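Local coordinates for Mn transporter subunit (Synechocystis sp. PCC 6803, PDB 3UJP), which binds manganese and probably serves as the solute-binding subunit that delivers the ion to a membrane Mn transporter, at residues I84-M89 with R93-F98; I58-A63 with I75-D80. All coordinates share one frame; numbering follows the deposited sequence.

In the fold
Contacts 1 and 2 lie in the domain with the four-stranded parallel sheet, their centres about 11 Å apart. Contact 2 comes first along the chain. Helix 72-80 then leads into strand 83-86, where contact 1 begins. Phe-98 joins the two: its CD1 is 3.7 Å from CD1 of Ile-75, and its CZ is 3.9 Å from CD1 of Ile-58. Ile-84 also packs on Ala-78. The manganese ion is held by His-66, His-131, Glu-197 and Asp-272. None of these belongs to either contact, but His-66 lies in the chain between the two halves of contact 2 and is hydrogen-bonded through the backbone to Arg-93 of contact 1. Glu-96 of 93-98 binds a separate zinc ion.

Contact 1 of 2, residues I84-M89 with R93-F98; sequences ILYNGM and RWFEQF. With ZN (zinc ion), chain G.
Tyr-86 and Phe-95 form an offset stack, with ring centroids 4.1 Å apart. The planes are tilted by 26°. Lateral displacement makes the overlap partial: the CE2 side of Phe-95 lies over one face of Tyr-86, toward its rim. The CG end of Tyr-86 in turn lies above the rim of Phe-95. Tyr-86 CG sits between the backbone N and the carbonyl carbon (chi1 74°), which folds the ring over toward the helix.

A CH-pi contact adds to the stack. Tyr-86 CB is 4.0 Å from the centroid of the Phe-95 ring and only 12° off its normal.

Aliphatic packing comes from Ile-84, two residues back on the same side of the strand. Its CG2 methyl sits at the CZ-CE1 edge of the Phe-95 ring, close to the ring plane, with CZ nearest at 3.4 Å. Phe-95 is therefore met by tyrosine on a face and by isoleucine at an edge.

The two segments belong to a beta-alpha-beta unit: strand 83-86, helix 95-100 and strand 107-109. The contact packs helix 95-100, through Phe-95, against strand 83-86. Tyr-86 also bonds through its backbone to Val-108 in the next strand.

Polar contacts lie around this apolar patch. Asn-87 ND2 donates to Gly-88 O at 3.0 Å, approaching from above the carbonyl plane, while OD1 bonds to Tyr-142 OH. Trp-94 NE1 bonds to Ile-65 O.

Metal binding is separate. The CB of Glu-96 is directed away from the strand; the chain is extended beyond CG, and OE2 binds a zinc ion at 1.9 Å, with OE1 farther off at 3.2 Å.

Contact 2 of 2, residues I58-A63 with I75-D80; sequences ITRIGA and IVKAQD
Arg-60 and Lys-77 reach toward each other from opposite directions, one from the loop 58-63 and one from helix 72-80. Arg-60 is extended from CG to NE, and its guanidinium presents an edge to the lysine. Lys-77 NZ lies near the guanidinium plane, 2.9 Å from Arg-60 NH1. Both are donors, so this is not a hydrogen bond, and at this resolution the exact spacing means little. The lysine chain runs straight at first and then bends (chi3 -71°). The bend turns CE and NZ toward the guanidinium. Lys-77 CD is also near Arg-60 NH1, at 3.5 Å.

Ile-58 approaches the lysine more loosely. Its CD1 is 5.0 Å from Lys-77 NZ, and its carbonyl O is 3.9 Å from the same nitrogen, too far for a hydrogen bond. The Ile-58 side chain also packs on Phe-98 of helix 95-100, on the buried side.

The contact joins the loop that follows strand 54-57 to the helix that leads into strand 83-86. With an alanine in place of Lys-77, Ile-58 would probably lose part of its cover and Asp-74 its weak ion pair.

The like charges are probably offset by nearby carboxylates. Arg-60 NH1 forms a salt bridge with Glu-56, and Lys-77 NZ has a long, weak ion pair with Asp-74. The direct meeting of Arg-60 and Lys-77 is therefore unlikely to be what holds loop and helix together.

Contact 1 of 2, residues I84-M89 with R93-F98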
ATOM      1  N   ILE A  84       6.347  -1.131 -16.773  1.00 74.09           N
ATOM      2  CA  ILE A  84       6.534   0.314 -16.729  1.00 70.73           C
ATOM      3  C   ILE A  84       5.713   0.977 -17.803  1.00 71.03           C
ATOM      4  O   ILE A  84       5.886   0.733 -18.990  1.00 76.73           O
ATOM      5  CB  ILE A  84       8.013   0.719 -16.886  1.00 74.41           C
ATOM      6  CG1 ILE A  84       8.806   0.357 -15.619  1.00 74.56           C
ATOM      7  CG2 ILE A  84       8.118   2.207 -17.187  1.00 69.37           C
ATOM      8  CD1 ILE A  84      10.269   0.056 -15.870  1.00 73.72           C
ATOM      9  N   LEU A  85       4.812   1.831 -17.352  1.00 71.95           N
ATOM     10  CA  LEU A  85       3.774   2.411 -18.175  1.00 67.13           C
ATOM     11  C   LEU A  85       4.092   3.870 -18.354  1.00 65.73           C
ATOM     12  O   LEU A  85       4.278   4.584 -17.368  1.00 66.97           O
ATOM     13  CB  LEU A  85       2.444   2.288 -17.436  1.00 65.83           C
ATOM     14  CG  LEU A  85       1.492   1.199 -17.904  1.00 60.60           C
ATOM     15  CD1 LEU A  85       2.289   0.017 -18.362  1.00 66.32           C
ATOM     16  CD2 LEU A  85       0.562   0.845 -16.780  1.00 65.91           C
ATOM     17  N   TYR A  86       4.162   4.317 -19.600  1.00 59.15           N
ATOM     18  CA  TYR A  86       4.473   5.706 -19.843  1.00 64.85           C
ATOM     19  C   TYR A  86       3.577   6.287 -20.928  1.00 68.35           C
ATOM     20  O   TYR A  86       2.975   5.549 -21.704  1.00 68.28           O
ATOM     21  CB  TYR A  86       5.962   5.886 -20.158  1.00 70.23           C
ATOM     22  CG  TYR A  86       6.438   5.437 -21.532  1.00 71.45           C
ATOM     23  CD1 TYR A  86       6.628   4.092 -21.826  1.00 74.95           C
ATOM     24  CD2 TYR A  86       6.735   6.367 -22.522  1.00 70.36           C
ATOM     25  CE1 TYR A  86       7.087   3.683 -23.072  1.00 76.09           C
ATOM     26  CE2 TYR A  86       7.186   5.970 -23.773  1.00 74.94           C
ATOM     27  CZ  TYR A  86       7.361   4.627 -24.041  1.00 80.60           C
ATOM     28  OH  TYR A  86       7.808   4.227 -25.282  1.00 89.01           O
ATOM     29  N   ASN A  87       3.493   7.620 -20.953  1.00 68.70           N
ATOM     30  CA  ASN A  87       2.610   8.339 -21.872  1.00 66.65           C
ATOM     31  C   ASN A  87       3.044   8.204 -23.328  1.00 65.82           C
ATOM     32  O   ASN A  87       2.228   7.888 -24.178  1.00 68.24           O
ATOM     33  CB  ASN A  87       2.483   9.821 -21.458  1.00 65.15           C
ATOM     34  CG  ASN A  87       1.510  10.605 -22.326  1.00 57.42           C
ATOM     35  OD1 ASN A  87       0.531  11.150 -21.832  1.00 63.78           O
ATOM     36  ND2 ASN A  87       1.783  10.671 -23.622  1.00 65.88           N
ATOM     37  N   GLY A  88       4.318   8.450 -23.624  1.00 70.00           N
ATOM     38  CA  GLY A  88       4.788   8.409 -25.002  1.00 68.01           C
ATOM     39  C   GLY A  88       4.626   9.753 -25.678  1.00 69.27           C
ATOM     40  O   GLY A  88       4.453  10.755 -25.006  1.00 69.78           O
ATOM     41  N   MET A  89       4.670   9.795 -27.002  1.00 69.29           N
ATOM     42  CA  MET A  89       4.549  11.075 -27.700  1.00 74.80           C
ATOM     43  C   MET A  89       5.658  12.063 -27.269  1.00 72.54           C
ATOM     44  O   MET A  89       5.509  13.285 -27.381  1.00 68.11           O
ATOM     45  CB  MET A  89       3.151  11.673 -27.471  1.00 75.26           C
ATOM     46  CG  MET A  89       2.014  10.830 -28.065  1.00 75.37           C
ATOM     47  SD  MET A  89       0.359  11.564 -28.024  1.00 81.13           S
ATOM     48  CE  MET A  89       0.261  12.334 -29.614  1.00 75.25           C
ATOM     49  N   ARG A  93      10.821  13.285 -21.904  1.00 73.08           N
ATOM     50  CA  ARG A  93      11.915  13.306 -22.857  1.00 68.70           C
ATOM     51  C   ARG A  93      13.040  12.420 -22.385  1.00 72.61           C
ATOM     52  O   ARG A  93      13.873  11.975 -23.191  1.00 84.38           O
ATOM     53  CB  ARG A  93      12.405  14.734 -23.073  1.00 69.54           C
ATOM     54  CG  ARG A  93      11.883  15.335 -24.364  1.00 66.51           C
ATOM     55  CD  ARG A  93      12.275  16.788 -24.562  1.00 67.46           C
ATOM     56  NE  ARG A  93      11.578  17.723 -23.675  1.00 70.39           N
ATOM     57  CZ  ARG A  93      12.176  18.415 -22.708  1.00 77.83           C
ATOM     58  NH1 ARG A  93      13.479  18.271 -22.497  1.00 87.34           N
ATOM     59  NH2 ARG A  93      11.479  19.250 -21.944  1.00 79.52           N
ATOM     60  N   TRP A  94      13.041  12.153 -21.078  1.00 71.96           N
ATOM     61  CA  TRP A  94      14.123  11.434 -20.392  1.00 76.25           C
ATOM     62  C   TRP A  94      13.926   9.921 -20.376  1.00 76.14           C
ATOM     63  O   TRP A  94      14.804   9.174 -19.946  1.00 83.84           O
ATOM     64  CB  TRP A  94      14.244  11.924 -18.946  1.00 67.10           C
ATOM     65  CG  TRP A  94      12.925  11.968 -18.248  1.00 69.53           C
ATOM     66  CD1 TRP A  94      12.062  13.027 -18.183  1.00 72.15           C
ATOM     67  CD2 TRP A  94      12.282  10.892 -17.539  1.00 74.49           C
ATOM     68  NE1 TRP A  94      10.931  12.683 -17.474  1.00 67.54           N
ATOM     69  CE2 TRP A  94      11.040  11.380 -17.069  1.00 68.54           C
ATOM     70  CE3 TRP A  94      12.641   9.573 -17.244  1.00 71.42           C
ATOM     71  CZ2 TRP A  94      10.174  10.601 -16.324  1.00 66.15           C
ATOM     72  CZ3 TRP A  94      11.766   8.801 -16.503  1.00 67.14           C
ATOM     73  CH2 TRP A  94      10.555   9.314 -16.054  1.00 64.16           C
ATOM     74  N   PHE A  95      12.769   9.475 -20.843  1.00 74.94           N
ATOM     75  CA  PHE A  95      12.397   8.087 -20.709  1.00 75.20           C
ATOM     76  C   PHE A  95      13.304   7.190 -21.534  1.00 83.02           C
ATOM     77  O   PHE A  95      13.969   6.327 -20.974  1.00 89.07           O
ATOM     78  CB  PHE A  95      10.930   7.869 -21.072  1.00 71.23           C
ATOM     79  CG  PHE A  95      10.400   6.576 -20.583  1.00 72.17           C
ATOM     80  CD1 PHE A  95      10.200   6.370 -19.221  1.00 67.66           C
ATOM     81  CD2 PHE A  95      10.149   5.538 -21.463  1.00 73.03           C
ATOM     82  CE1 PHE A  95       9.732   5.161 -18.745  1.00 62.32           C
ATOM     83  CE2 PHE A  95       9.685   4.322 -21.000  1.00 75.44           C
ATOM     84  CZ  PHE A  95       9.474   4.132 -19.632  1.00 68.68           C
ATOM     85  N   GLU A  96      13.343   7.397 -22.849  1.00 83.48           N
ATOM     86  CA  GLU A  96      14.198   6.608 -23.748  1.00 89.25           C
ATOM     87  C   GLU A  96      15.496   6.164 -23.064  1.00 87.26           C
ATOM     88  O   GLU A  96      15.872   4.988 -23.067  1.00 89.26           O
ATOM     89  CB  GLU A  96      14.530   7.440 -25.000  1.00 99.38           C
ATOM     90  CG  GLU A  96      15.279   6.698 -26.106  1.00 99.80           C
ATOM     91  CD  GLU A  96      15.671   7.607 -27.277  1.00108.10           C
ATOM     92  OE1 GLU A  96      16.880   7.709 -27.574  1.00107.84           O
ATOM     93  OE2 GLU A  96      14.772   8.211 -27.913  1.00114.40           O
ATOM     94  N   GLN A  97      16.169   7.124 -22.456  1.00 83.91           N
ATOM     95  CA  GLN A  97      17.467   6.886 -21.863  1.00 85.51           C
ATOM     96  C   GLN A  97      17.377   6.115 -20.557  1.00 91.22           C
ATOM     97  O   GLN A  97      18.187   5.227 -20.278  1.00 92.94           O
ATOM     98  CB  GLN A  97      18.106   8.225 -21.603  1.00 83.29           C
ATOM     99  CG  GLN A  97      19.461   8.132 -21.061  1.00 89.10           C
ATOM    100  CD  GLN A  97      20.309   9.182 -21.677  1.00 97.08           C
ATOM    101  OE1 GLN A  97      20.894  10.008 -20.978  1.00 93.35           O
ATOM    102  NE2 GLN A  97      20.364   9.184 -23.008  1.00 92.69           N
ATOM    103  N   PHE A  98      16.401   6.505 -19.742  1.00 90.26           N
ATOM    104  CA  PHE A  98      16.092   5.856 -18.472  1.00 88.46           C
ATOM    105  C   PHE A  98      15.757   4.400 -18.734  1.00 93.38           C
ATOM    106  O   PHE A  98      16.195   3.501 -18.030  1.00 96.30           O
ATOM    107  CB  PHE A  98      14.876   6.551 -17.861  1.00 81.73           C
ATOM    108  CG  PHE A  98      14.438   5.986 -16.542  1.00 81.73           C
ATOM    109  CD1 PHE A  98      15.019   6.422 -15.359  1.00 81.92           C
ATOM    110  CD2 PHE A  98      13.416   5.053 -16.477  1.00 79.25           C
ATOM    111  CE1 PHE A  98      14.609   5.912 -14.126  1.00 83.84           C
ATOM    112  CE2 PHE A  98      12.998   4.538 -15.247  1.00 81.46           C
ATOM    113  CZ  PHE A  98      13.603   4.962 -14.070  1.00 80.45           C
TER
HETATM  114 ZN    ZN G   5      14.749   8.705 -29.792  1.00142.76          ZN

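Contact 2 of 2, residues I58-A63 with I75-D80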
ATOM      1  N   ILE A  58       7.336   7.823 -10.859  1.00 69.56           N
ATOM      2  CA  ILE A  58       8.737   8.253 -10.846  1.00 66.72           C
ATOM      3  C   ILE A  58       8.815   9.649 -10.216  1.00 77.68           C
ATOM      4  O   ILE A  58       9.431   9.854  -9.148  1.00 79.09           O
ATOM      5  CB  ILE A  58       9.368   8.333 -12.270  1.00 64.36           C
ATOM      6  CG1 ILE A  58       9.297   7.003 -13.020  1.00 63.01           C
ATOM      7  CG2 ILE A  58      10.816   8.816 -12.199  1.00 68.08           C
ATOM      8  CD1 ILE A  58      10.211   6.009 -12.519  1.00 64.60           C
ATOM      9  N   THR A  59       8.197  10.608 -10.906  1.00 77.53           N
ATOM     10  CA  THR A  59       8.207  12.011 -10.504  1.00 72.46           C
ATOM     11  C   THR A  59       7.228  12.198  -9.359  1.00 77.33           C
ATOM     12  O   THR A  59       6.096  11.727  -9.431  1.00 73.95           O
ATOM     13  CB  THR A  59       7.719  12.867 -11.642  1.00 67.23           C
ATOM     14  OG1 THR A  59       6.369  12.502 -11.917  1.00 74.58           O
ATOM     15  CG2 THR A  59       8.535  12.627 -12.892  1.00 66.01           C
ATOM     16  N   ARG A  60       7.638  12.890  -8.304  1.00 80.22           N
ATOM     17  CA  ARG A  60       6.809  12.891  -7.103  1.00 83.62           C
ATOM     18  C   ARG A  60       6.142  14.227  -6.757  1.00 84.02           C
ATOM     19  O   ARG A  60       6.562  14.942  -5.843  1.00 88.10           O
ATOM     20  CB  ARG A  60       7.558  12.273  -5.923  1.00 91.95           C
ATOM     21  CG  ARG A  60       8.164  10.917  -6.290  1.00 97.82           C
ATOM     22  CD  ARG A  60       8.478  10.078  -5.073  1.00105.52           C
ATOM     23  NE  ARG A  60       8.878   8.728  -5.455  1.00118.61           N
ATOM     24  CZ  ARG A  60       9.086   7.736  -4.589  1.00120.23           C
ATOM     25  NH1 ARG A  60       9.447   6.535  -5.027  1.00114.05           N
ATOM     26  NH2 ARG A  60       8.930   7.939  -3.284  1.00120.56           N
ATOM     27  N   ILE A  61       5.073  14.501  -7.510  1.00 72.90           N
ATOM     28  CA  ILE A  61       4.155  15.655  -7.384  1.00 71.03           C
ATOM     29  C   ILE A  61       4.758  16.876  -8.014  1.00 74.05           C
ATOM     30  O   ILE A  61       5.935  16.877  -8.334  1.00 77.51           O
ATOM     31  CB  ILE A  61       3.746  16.004  -5.952  1.00 68.38           C
ATOM     32  CG1 ILE A  61       2.226  16.038  -5.824  1.00 66.88           C
ATOM     33  CG2 ILE A  61       4.335  17.356  -5.548  1.00 72.70           C
ATOM     34  CD1 ILE A  61       1.582  14.689  -6.002  1.00 67.81           C
ATOM     35  N   GLY A  62       3.932  17.906  -8.170  1.00 73.85           N
ATOM     36  CA  GLY A  62       4.241  19.141  -8.881  1.00 71.14           C
ATOM     37  C   GLY A  62       5.548  19.341  -9.633  1.00 70.37           C
ATOM     38  O   GLY A  62       6.025  20.477  -9.740  1.00 74.44           O
ATOM     39  N   ALA A  63       6.110  18.274 -10.189  1.00 70.17           N
ATOM     40  CA  ALA A  63       7.460  18.342 -10.716  1.00 68.04           C
ATOM     41  C   ALA A  63       7.432  18.352 -12.219  1.00 67.65           C
ATOM     42  O   ALA A  63       6.651  17.637 -12.829  1.00 69.90           O
ATOM     43  CB  ALA A  63       8.294  17.163 -10.205  1.00 62.81           C
ATOM     44  N   ILE A  75      16.215   4.929 -10.969  1.00 93.49           N
ATOM     45  CA  ILE A  75      16.693   3.843 -11.829  1.00 96.03           C
ATOM     46  C   ILE A  75      16.643   2.514 -11.103  1.00 94.94           C
ATOM     47  O   ILE A  75      16.346   1.477 -11.711  1.00 93.50           O
ATOM     48  CB  ILE A  75      18.118   4.055 -12.364  1.00 89.43           C
ATOM     49  CG1 ILE A  75      18.273   5.449 -12.965  1.00 89.91           C
ATOM     50  CG2 ILE A  75      18.411   3.029 -13.438  1.00 89.67           C
ATOM     51  CD1 ILE A  75      18.436   5.442 -14.475  1.00 90.53           C
ATOM     52  N   VAL A  76      16.935   2.544  -9.807  1.00 90.91           N
ATOM     53  CA  VAL A  76      16.835   1.334  -8.999  1.00 96.17           C
ATOM     54  C   VAL A  76      15.411   0.781  -9.087  1.00 97.09           C
ATOM     55  O   VAL A  76      15.223  -0.392  -9.429  1.00 95.19           O
ATOM     56  CB  VAL A  76      17.319   1.534  -7.513  1.00 95.24           C
ATOM     57  CG1 VAL A  76      16.226   2.134  -6.626  1.00 88.82           C
ATOM     58  CG2 VAL A  76      17.781   0.217  -6.926  1.00 90.96           C
ATOM     59  N   LYS A  77      14.420   1.636  -8.810  1.00 96.15           N
ATOM     60  CA  LYS A  77      13.012   1.236  -8.861  1.00 89.29           C
ATOM     61  C   LYS A  77      12.733   0.563 -10.173  1.00 86.10           C
ATOM     62  O   LYS A  77      12.476  -0.619 -10.208  1.00 95.04           O
ATOM     63  CB  LYS A  77      12.070   2.423  -8.669  1.00 87.02           C
ATOM     64  CG  LYS A  77      11.931   2.869  -7.209  1.00 93.74           C
ATOM     65  CD  LYS A  77      11.017   4.099  -7.058  1.00102.51           C
ATOM     66  CE  LYS A  77      11.683   5.376  -7.602  1.00106.01           C
ATOM     67  NZ  LYS A  77      10.802   6.599  -7.596  1.00 97.74           N
ATOM     68  N   ALA A  78      12.827   1.314 -11.254  1.00 84.76           N
ATOM     69  CA  ALA A  78      12.613   0.777 -12.599  1.00 91.56           C
ATOM     70  C   ALA A  78      13.037  -0.686 -12.855  1.00 96.56           C
ATOM     71  O   ALA A  78      12.254  -1.473 -13.403  1.00 96.63           O
ATOM     72  CB  ALA A  78      13.250   1.698 -13.634  1.00 94.34           C
ATOM     73  N   GLN A  79      14.267  -1.051 -12.497  1.00 99.78           N
ATOM     74  CA  GLN A  79      14.750  -2.409 -12.774  1.00104.13           C
ATOM     75  C   GLN A  79      14.046  -3.481 -11.931  1.00103.49           C
ATOM     76  O   GLN A  79      14.066  -4.672 -12.275  1.00100.08           O
ATOM     77  CB  GLN A  79      16.267  -2.484 -12.612  1.00 99.61           C
ATOM     78  CG  GLN A  79      16.833  -1.471 -11.627  1.00 99.04           C
ATOM     79  CD  GLN A  79      18.322  -1.254 -11.816  1.00107.43           C
ATOM     80  OE1 GLN A  79      19.052  -0.950 -10.864  1.00101.26           O
ATOM     81  NE2 GLN A  79      18.784  -1.409 -13.052  1.00106.06           N
ATOM     82  N   ASP A  80      13.409  -3.024 -10.849  1.00102.10           N
ATOM     83  CA  ASP A  80      12.675  -3.862  -9.888  1.00 98.86           C
ATOM     84  C   ASP A  80      11.158  -3.904 -10.073  1.00 91.39           C
ATOM     85  O   ASP A  80      10.469  -4.695  -9.439  1.00100.29           O
ATOM     86  CB  ASP A  80      12.948  -3.371  -8.475  1.00100.03           C
ATOM     87  CG  ASP A  80      14.170  -4.000  -7.886  1.00109.87           C
ATOM     88  OD1 ASP A  80      15.244  -3.923  -8.533  1.00108.65           O
ATOM     89  OD2 ASP A  80      14.044  -4.591  -6.789  1.00110.05           O
TER